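PDB 4TQJ: lectin 2 from Agrocybe aegerita, which recognises and binds glycans that carry N-acetylglucosamine at their non-reducing end. Local coordinates for residues A19-F24 with N380-S385; V44-F47 with G53-T56; D214-C217 with G222-I225; I244-A249 with H283-A288. The protein carries 1 engineered substitution. All blocks are in the same frame, centred on the assembly; numbering follows the deposited sequence.

Contact 1: A19-F24 with N380-S385; sequences ADIVGF and NDFSFS
The phenyl ring of Phe382 carries Ile21 over one face, with Ile21 CG2 standing 3.5 Å above the plane and over its centre. The methyl lies only 14° off the ring normal as measured from the centroid, which qualifies the approach as a CH-pi contact. Ile21 CD1 reaches the CD2-CE2 side of the ring, coming within 3.7 Å of Phe382 CD2, so both branches of the isoleucine are used. At the CE1 corner the approach is looser and oblique: Gly23 N is 4.5 Å from Phe382 CE1, and the glycine brings backbone alone to this spot. Val30 of strand 28-32 also touches Phe382, and the ring of Trp389 meets it with the planes at about 45°. The contact joins a blade strand to the loop leaving the preceding blade of a seven-bladed beta-propeller. Strand 20-25 is the second strand of the blade that the C-terminal strand 395-399 completes, whereas Phe382 lies on the loop that leads into that closing strand. A type II turn from Asn380 to Ser383 presents the ring, with Phe382 at its third position and a positive phi of 74°. From there CG stands opposite the carbonyl carbon, and the ring is directed at Ile21, which comes from the opposite direction. The turn is tied by Ser383 OG, which donates to Asn380 O at 2.8 Å.

Contact 2: V44-F47 with G53-T56; sequences VKNF and GWLT
Trp54 and Phe47 lie side by side with their side chains pointing the same way, in a loop that joins two blades of the beta-propeller, from the outer strand 41-44 to the innermost strand 60-64 of the next blade. Their rings are neither stacked nor edge-to-face: the phenyl and the six-membered ring of the indole are turned 42° against each other, with centroids 5.1 Å apart. The more intimate contact is with backbone. Phe47 CA sits over the five-membered ring of Trp54, 3.4 Å from its centroid and 13° off the normal, a CH-pi contact. The CB of Phe47 is directed away from the Gly53-Thr56 segment, while its CA faces the indole.

Asn46 supplies the polar half. Its CG is anti to the backbone N (chi1 -150°), which brings OD1 back to the N-H of Phe47 and near the indole N-H. OD1 accepts from Trp54 NE1 at 3.1 Å, the donor nearly along the C=O axis but the oxygen tilted out of the indole plane. Further out, Arg61 NH1 bonds Phe47 O, and His59 meets the Trp54 ring edge-to-face. The second donor to Asn46 OD1 is Phe47 N at 2.7 Å, which lies in the carbonyl plane on a lone pair.

Contact 3: D214-C217 with G222-I225; sequences DNFC and GWKI
Trp223 receives Phe216 CA on one face of its indole, 3.3 Å from the centroid of the five-membered ring and 14° off its normal. Beside this CH-pi contact the phenyl of Phe216 runs in the same direction as the indole, inclined at 48° to it, and Phe216 CD1 comes to 3.6 Å from Trp223 CZ2. The rim of the indole is engaged by Asn215: Trp223 NE1 donates to Asn215 OD1 at 3.0 Å, although the bond is bent, with an N-H...O angle of 140°. On the backbone side Trp223 N donates to Cys217 O, also at 3.0 Å, from well above the carbonyl plane rather than on a lone pair. Cys217 O itself lies at the edge of the indole, close to its plane.

Around this first shell, Asn215 OD1 is steadied by a second donor, Phe216 N at 2.9 Å, which ties the amide to the next peptide N-H. Arg230 NH1 bonds Phe216 O, and Arg230 also touches Trp223, so the arginine at the start of strand 230-233 braces both partners. Trp252 and Ala254 of strand 251-254 touch the Phe216 ring. Both segments lie in the loop from strand 210-213 to strand 230-233, the crossing from one propeller blade to the next.

The indole N-H and the main-chain N-H of Trp223 are both engaged, which probably restrains the ring's rotation. Because the same amide oxygen serves two donors, the setting of the indole and the course of the Asn215-Cys217 backbone are probably coupled.

Contact 4: I244-A249 with H283-A288; sequences IGCGKA and HPRFIA
Ile244 and Ile287 reach toward each other tip to tip, and this is the dry, apolar end of the contact, with Ile244 CG2 3.8 Å from Ile287 CG1. With chi1 of Ile244 at 180°, CG2 lies between the backbone N and the carbonyl carbon, and this branch touches Ile287. The far end is packed as closely but is polar and holds a water. Cys246 lies against the bent chain of Arg285, SG 4.0 Å from CD, while Cys246 CB approaches Arg285 NH1 obliquely at 3.8 Å.

The water accepts from Arg285 NH1 at 2.8 Å, in the plane of the guanidinium, and lies 2.9 Å from Cys246 O, to which it may donate. NH1 also bonds Phe272 O, and Arg285 NE donates to His283 O at 3.0 Å, so the guanidinium is fixed from several sides.

The short runs Ile244-Cys246 and Arg285-Ile287 point 165° apart, nearly antiparallel, but the CA atoms of Ile244 and Ile287 are 8.7 Å apart, a spacing of face-to-face sheets rather than of paired strands. Strand 242-246, second in its blade, thus packs on strand 285-288, innermost in the next propeller blade, while Phe231 of strand 230-233 touches Ile244, Cys246 and Ile287.

In the fold
All four contacts join parts of one seven-bladed propeller, either between blades or in the loops that cross between them. Contact 1 spans most of the chain and encloses the others; inside it contacts 2, 3 and 4 follow in series. Contacts 2 and 3 are closely similar Asn-Phe/Trp contacts in the loops between successive blades, their centres 36 Å apart on opposite sides of the chain's centre. Contact 1 touches contact 2 where Phe24 CD1 is 3.5 Å from Phe47 O. Contact 3 adjoins contact 4, with centres 13 Å apart and Trp223 packed against Gly245-Gly247. Blade crossings are thus knit to blade interfaces, and contact 1 lies where the C-terminal strand closes the ring.

Contact 1: A19-F24 with N380-S385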
# COMPACT_ATOMS: atom_id res chain seq x y z
N ALA A 19 -3.61 -4.48 -7.02
CA ALA A 19 -4.97 -3.95 -7.05
C ALA A 19 -5.84 -4.49 -5.91
O ALA A 19 -5.81 -5.68 -5.59
CB ALA A 19 -5.65 -4.20 -8.42
N ASP A 20 -6.63 -3.61 -5.30
CA ASP A 20 -7.62 -4.00 -4.31
C ASP A 20 -9.03 -4.10 -4.91
O ASP A 20 -9.30 -3.52 -5.95
CB ASP A 20 -7.66 -2.97 -3.16
CG ASP A 20 -6.29 -2.69 -2.58
OD1 ASP A 20 -5.73 -3.59 -1.94
OD2 ASP A 20 -5.77 -1.57 -2.79
N ILE A 21 -9.92 -4.83 -4.25
CA ILE A 21 -11.32 -4.92 -4.68
C ILE A 21 -12.13 -3.91 -3.91
O ILE A 21 -12.03 -3.85 -2.69
CB ILE A 21 -11.93 -6.29 -4.37
CG1 ILE A 21 -11.14 -7.40 -5.05
CG2 ILE A 21 -13.40 -6.33 -4.82
CD1 ILE A 21 -11.56 -8.77 -4.59
N VAL A 22 -12.91 -3.11 -4.61
CA VAL A 22 -13.85 -2.22 -3.93
C VAL A 22 -15.24 -2.54 -4.45
O VAL A 22 -15.51 -2.45 -5.65
CB VAL A 22 -13.49 -0.74 -4.14
CG1 VAL A 22 -14.59 0.18 -3.61
CG2 VAL A 22 -12.14 -0.43 -3.48
N GLY A 23 -16.11 -2.98 -3.55
CA GLY A 23 -17.46 -3.33 -3.92
C GLY A 23 -18.49 -2.42 -3.28
O GLY A 23 -18.46 -2.21 -2.06
N PHE A 24 -19.38 -1.86 -4.09
CA PHE A 24 -20.55 -1.20 -3.54
C PHE A 24 -21.65 -2.25 -3.46
O PHE A 24 -22.40 -2.45 -4.41
CB PHE A 24 -20.97 -0.02 -4.41
CG PHE A 24 -19.97 1.09 -4.43
CD1 PHE A 24 -20.07 2.15 -3.53
CD2 PHE A 24 -18.91 1.06 -5.31
CE1 PHE A 24 -19.14 3.18 -3.54
CE2 PHE A 24 -17.97 2.08 -5.33
CZ PHE A 24 -18.08 3.14 -4.44
N ASN A 380 -14.89 -17.09 -1.69
CA ASN A 380 -16.32 -17.16 -2.02
C ASN A 380 -16.92 -15.77 -2.14
O ASN A 380 -17.95 -15.59 -2.78
CB ASN A 380 -17.11 -17.95 -0.97
CG ASN A 380 -16.82 -19.43 -1.01
OD1 ASN A 380 -16.60 -20.01 -2.07
ND2 ASN A 380 -16.84 -20.07 0.16
N ASP A 381 -16.28 -14.80 -1.51
CA ASP A 381 -16.80 -13.43 -1.47
C ASP A 381 -16.69 -12.74 -2.84
O ASP A 381 -15.85 -13.11 -3.67
CB ASP A 381 -16.05 -12.62 -0.40
CG ASP A 381 -16.06 -13.30 0.97
OD1 ASP A 381 -17.14 -13.74 1.43
OD2 ASP A 381 -14.98 -13.42 1.58
N PHE A 382 -17.56 -11.76 -3.05
CA PHE A 382 -17.66 -10.96 -4.28
C PHE A 382 -18.29 -11.68 -5.47
O PHE A 382 -18.66 -11.04 -6.46
CB PHE A 382 -16.32 -10.32 -4.67
CG PHE A 382 -15.77 -9.40 -3.62
CD1 PHE A 382 -16.35 -8.16 -3.39
CD2 PHE A 382 -14.69 -9.78 -2.85
CE1 PHE A 382 -15.86 -7.32 -2.42
CE2 PHE A 382 -14.19 -8.94 -1.88
CZ PHE A 382 -14.78 -7.71 -1.67
N SER A 383 -18.43 -13.00 -5.37
CA SER A 383 -19.11 -13.77 -6.42
C SER A 383 -20.59 -13.39 -6.52
O SER A 383 -21.18 -12.88 -5.57
CB SER A 383 -18.97 -15.27 -6.16
OG SER A 383 -19.66 -15.63 -4.98
N PHE A 384 -21.18 -13.65 -7.69
CA PHE A 384 -22.58 -13.35 -7.94
C PHE A 384 -23.49 -13.88 -6.83
O PHE A 384 -24.38 -13.18 -6.35
CB PHE A 384 -23.01 -13.90 -9.30
CG PHE A 384 -24.46 -13.68 -9.61
CD1 PHE A 384 -24.95 -12.41 -9.85
CD2 PHE A 384 -25.33 -14.75 -9.68
CE1 PHE A 384 -26.30 -12.21 -10.14
CE2 PHE A 384 -26.67 -14.56 -9.97
CZ PHE A 384 -27.16 -13.29 -10.19
N SER A 385 -23.25 -15.13 -6.42
CA SER A 385 -23.95 -15.70 -5.27
C SER A 385 -25.44 -15.43 -5.33
O SER A 385 -26.01 -14.82 -4.42
CB SER A 385 -23.38 -15.13 -3.97
OG SER A 385 -22.06 -15.58 -3.76

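Contact 2: V44-F47 with G53-T56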
# COMPACT_ATOMS: atom_id res chain seq x y z
N VAL A 44 -18.14 1.10 5.07
CA VAL A 44 -19.08 2.22 5.15
C VAL A 44 -20.50 1.77 4.89
O VAL A 44 -20.79 1.19 3.83
CB VAL A 44 -18.75 3.32 4.10
CG1 VAL A 44 -19.79 4.43 4.14
CG2 VAL A 44 -17.36 3.88 4.32
N LYS A 45 -21.39 2.02 5.85
CA LYS A 45 -22.80 1.66 5.71
C LYS A 45 -23.55 2.75 4.96
O LYS A 45 -24.36 3.48 5.53
CB LYS A 45 -23.44 1.41 7.07
CG LYS A 45 -22.99 0.11 7.73
CD LYS A 45 -23.50 -0.02 9.16
CE LYS A 45 -23.26 -1.43 9.71
NZ LYS A 45 -21.84 -1.86 9.61
N ASN A 46 -23.25 2.86 3.67
CA ASN A 46 -23.85 3.87 2.83
C ASN A 46 -23.43 3.57 1.38
O ASN A 46 -22.78 2.57 1.13
CB ASN A 46 -23.40 5.26 3.28
CG ASN A 46 -24.44 6.33 3.00
OD1 ASN A 46 -25.04 6.37 1.93
ND2 ASN A 46 -24.66 7.21 3.97
N PHE A 47 -23.82 4.43 0.44
CA PHE A 47 -23.46 4.22 -0.96
C PHE A 47 -23.99 2.89 -1.50
O PHE A 47 -23.38 2.29 -2.38
CB PHE A 47 -21.95 4.24 -1.13
CG PHE A 47 -21.31 5.53 -0.74
CD1 PHE A 47 -21.43 6.65 -1.56
CD2 PHE A 47 -20.58 5.64 0.43
CE1 PHE A 47 -20.83 7.85 -1.21
CE2 PHE A 47 -19.99 6.83 0.79
CZ PHE A 47 -20.11 7.94 -0.03
N GLY A 53 -30.12 4.47 -0.15
CA GLY A 53 -30.97 4.50 -1.33
C GLY A 53 -30.26 4.71 -2.65
O GLY A 53 -30.80 5.34 -3.55
N TRP A 54 -29.05 4.16 -2.79
CA TRP A 54 -28.24 4.37 -3.99
C TRP A 54 -28.63 3.42 -5.11
O TRP A 54 -28.85 2.23 -4.88
CB TRP A 54 -26.75 4.26 -3.67
CG TRP A 54 -26.25 5.39 -2.81
CD1 TRP A 54 -26.45 5.56 -1.47
CD2 TRP A 54 -25.47 6.51 -3.24
NE1 TRP A 54 -25.84 6.72 -1.04
CE2 TRP A 54 -25.24 7.32 -2.11
CE3 TRP A 54 -24.94 6.91 -4.48
CZ2 TRP A 54 -24.51 8.51 -2.17
CZ3 TRP A 54 -24.21 8.08 -4.54
CH2 TRP A 54 -24.00 8.87 -3.40
N LEU A 55 -28.70 3.96 -6.32
CA LEU A 55 -29.15 3.19 -7.47
C LEU A 55 -28.19 3.31 -8.66
O LEU A 55 -27.68 4.39 -8.96
CB LEU A 55 -30.54 3.69 -7.89
CG LEU A 55 -31.62 3.48 -6.83
CD1 LEU A 55 -32.89 4.27 -7.14
CD2 LEU A 55 -31.92 2.01 -6.71
N THR A 56 -27.97 2.20 -9.35
CA THR A 56 -27.14 2.22 -10.53
C THR A 56 -27.80 3.03 -11.64
O THR A 56 -27.12 3.52 -12.54
CB THR A 56 -26.83 0.80 -11.05
OG1 THR A 56 -28.05 0.16 -11.43
CG2 THR A 56 -26.11 -0.03 -9.98

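Contact 3: D214-C217 with G222-I225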
# COMPACT_ATOMS: atom_id res chain seq x y z
N ASP A 214 -9.93 10.21 -39.01
CA ASP A 214 -11.20 10.07 -39.71
C ASP A 214 -11.57 8.59 -39.74
O ASP A 214 -11.63 7.97 -40.81
CB ASP A 214 -11.12 10.63 -41.14
CG ASP A 214 -10.76 12.11 -41.16
OD1 ASP A 214 -11.00 12.81 -40.16
OD2 ASP A 214 -10.25 12.58 -42.20
N ASN A 215 -11.78 8.03 -38.56
CA ASN A 215 -11.97 6.60 -38.37
C ASN A 215 -12.34 6.33 -36.90
O ASN A 215 -12.47 7.26 -36.10
CB ASN A 215 -10.70 5.83 -38.78
CG ASN A 215 -11.00 4.49 -39.46
OD1 ASN A 215 -11.96 3.80 -39.10
ND2 ASN A 215 -10.18 4.12 -40.44
N PHE A 216 -12.54 5.06 -36.57
CA PHE A 216 -12.97 4.66 -35.23
C PHE A 216 -14.31 5.27 -34.80
O PHE A 216 -14.61 5.34 -33.61
CB PHE A 216 -11.89 4.99 -34.18
CG PHE A 216 -10.59 4.28 -34.40
CD1 PHE A 216 -10.49 2.90 -34.22
CD2 PHE A 216 -9.45 4.98 -34.76
CE1 PHE A 216 -9.29 2.24 -34.41
CE2 PHE A 216 -8.24 4.33 -34.96
CZ PHE A 216 -8.15 2.96 -34.79
N CYS A 217 -15.12 5.71 -35.76
CA CYS A 217 -16.37 6.38 -35.42
C CYS A 217 -17.57 5.76 -36.11
O CYS A 217 -17.45 5.06 -37.13
CB CYS A 217 -16.29 7.87 -35.76
SG CYS A 217 -15.13 8.78 -34.75
N GLY A 222 -17.67 2.79 -39.70
CA GLY A 222 -18.78 1.98 -39.22
C GLY A 222 -18.61 1.40 -37.82
O GLY A 222 -19.14 0.33 -37.51
N TRP A 223 -17.87 2.10 -36.96
CA TRP A 223 -17.62 1.63 -35.60
C TRP A 223 -18.85 1.79 -34.69
O TRP A 223 -19.28 2.90 -34.43
CB TRP A 223 -16.43 2.41 -35.01
CG TRP A 223 -15.15 2.06 -35.72
CD1 TRP A 223 -14.72 2.54 -36.94
CD2 TRP A 223 -14.16 1.12 -35.29
NE1 TRP A 223 -13.52 1.96 -37.27
CE2 TRP A 223 -13.16 1.08 -36.28
CE3 TRP A 223 -14.02 0.31 -34.16
CZ2 TRP A 223 -12.02 0.26 -36.17
CZ3 TRP A 223 -12.90 -0.51 -34.05
CH2 TRP A 223 -11.92 -0.53 -35.06
N LYS A 224 -19.41 0.68 -34.20
CA LYS A 224 -20.61 0.77 -33.36
C LYS A 224 -20.36 0.52 -31.87
O LYS A 224 -19.55 -0.34 -31.50
CB LYS A 224 -21.71 -0.16 -33.86
CG LYS A 224 -22.10 0.00 -35.32
CD LYS A 224 -23.19 -1.01 -35.62
CE LYS A 224 -23.38 -1.25 -37.11
NZ LYS A 224 -24.33 -2.38 -37.36
N ILE A 225 -21.08 1.26 -31.03
CA ILE A 225 -20.93 1.15 -29.58
C ILE A 225 -20.99 -0.30 -29.05
O ILE A 225 -20.17 -0.71 -28.23
CB ILE A 225 -21.93 2.07 -28.84
CG1 ILE A 225 -21.55 3.53 -29.06
CG2 ILE A 225 -21.93 1.77 -27.34
CD1 ILE A 225 -20.15 3.88 -28.51

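Contact 4: I244-A249 with H283-A288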
# COMPACT_ATOMS: atom_id res chain seq x y z
N ILE A 244 -6.72 2.09 -30.22
CA ILE A 244 -6.93 0.75 -30.73
C ILE A 244 -8.39 0.37 -30.58
O ILE A 244 -9.05 0.80 -29.65
CB ILE A 244 -5.99 -0.28 -30.04
CG1 ILE A 244 -6.22 -1.70 -30.58
CG2 ILE A 244 -6.16 -0.23 -28.52
CD1 ILE A 244 -5.09 -2.69 -30.23
N GLY A 245 -8.89 -0.42 -31.52
CA GLY A 245 -10.29 -0.80 -31.51
C GLY A 245 -10.45 -2.17 -32.13
O GLY A 245 -9.73 -2.52 -33.06
N CYS A 246 -11.39 -2.94 -31.60
CA CYS A 246 -11.70 -4.25 -32.15
C CYS A 246 -12.88 -4.11 -33.11
O CYS A 246 -14.00 -3.86 -32.68
CB CYS A 246 -12.07 -5.22 -31.02
SG CYS A 246 -10.83 -5.28 -29.71
N GLY A 247 -12.60 -4.28 -34.40
CA GLY A 247 -13.59 -4.03 -35.43
C GLY A 247 -14.14 -5.30 -36.05
O GLY A 247 -14.46 -6.25 -35.35
N LYS A 248 -14.27 -5.29 -37.38
CA LYS A 248 -14.82 -6.44 -38.09
C LYS A 248 -13.71 -7.43 -38.39
O LYS A 248 -13.76 -8.58 -37.94
CB LYS A 248 -15.46 -5.98 -39.41
CG LYS A 248 -16.15 -7.07 -40.23
CD LYS A 248 -16.59 -6.52 -41.60
CE LYS A 248 -17.63 -7.41 -42.27
NZ LYS A 248 -17.15 -8.78 -42.54
N ALA A 249 -12.71 -6.96 -39.14
CA ALA A 249 -11.63 -7.83 -39.61
C ALA A 249 -10.63 -8.16 -38.51
O ALA A 249 -9.86 -9.10 -38.65
CB ALA A 249 -10.92 -7.21 -40.83
N HIS A 283 -18.24 -11.50 -25.01
CA HIS A 283 -16.79 -11.59 -25.06
C HIS A 283 -16.07 -10.30 -24.67
O HIS A 283 -15.58 -9.58 -25.54
CB HIS A 283 -16.38 -11.99 -26.47
CG HIS A 283 -17.01 -13.25 -26.95
ND1 HIS A 283 -17.72 -13.33 -28.13
CD2 HIS A 283 -17.02 -14.50 -26.43
CE1 HIS A 283 -18.14 -14.56 -28.31
NE2 HIS A 283 -17.74 -15.30 -27.28
N PRO A 284 -15.98 -10.02 -23.37
CA PRO A 284 -15.27 -8.81 -22.96
C PRO A 284 -13.81 -8.75 -23.43
O PRO A 284 -13.05 -9.74 -23.34
CB PRO A 284 -15.37 -8.82 -21.42
CG PRO A 284 -15.98 -10.13 -21.04
CD PRO A 284 -16.70 -10.66 -22.26
N ARG A 285 -13.43 -7.58 -23.94
CA ARG A 285 -12.06 -7.34 -24.39
C ARG A 285 -11.38 -6.21 -23.59
O ARG A 285 -12.05 -5.31 -23.09
CB ARG A 285 -12.03 -7.10 -25.89
CG ARG A 285 -12.04 -8.41 -26.73
CD ARG A 285 -12.86 -8.31 -28.02
NE ARG A 285 -14.29 -8.10 -27.75
CZ ARG A 285 -15.18 -7.74 -28.69
NH1 ARG A 285 -14.80 -7.58 -29.95
NH2 ARG A 285 -16.45 -7.56 -28.36
N PHE A 286 -10.06 -6.28 -23.45
CA PHE A 286 -9.31 -5.31 -22.65
C PHE A 286 -7.95 -5.04 -23.27
O PHE A 286 -7.40 -5.89 -23.99
CB PHE A 286 -9.04 -5.82 -21.22
CG PHE A 286 -10.27 -6.20 -20.44
CD1 PHE A 286 -10.77 -5.36 -19.45
CD2 PHE A 286 -10.91 -7.42 -20.66
CE1 PHE A 286 -11.91 -5.72 -18.71
CE2 PHE A 286 -12.03 -7.78 -19.94
CZ PHE A 286 -12.53 -6.93 -18.96
N ILE A 287 -7.40 -3.87 -22.99
CA ILE A 287 -6.00 -3.61 -23.25
C ILE A 287 -5.35 -3.52 -21.88
O ILE A 287 -5.83 -2.79 -21.01
CB ILE A 287 -5.77 -2.28 -23.99
CG1 ILE A 287 -6.58 -2.22 -25.30
CG2 ILE A 287 -4.27 -2.07 -24.24
CD1 ILE A 287 -6.36 -3.44 -26.19
N ALA A 288 -4.30 -4.28 -21.67
CA ALA A 288 -3.58 -4.25 -20.39
C ALA A 288 -2.14 -4.64 -20.64
O ALA A 288 -1.84 -5.30 -21.63
CB ALA A 288 -4.23 -5.21 -19.40
O HOH W 1 -15.53 -6.30 -32.35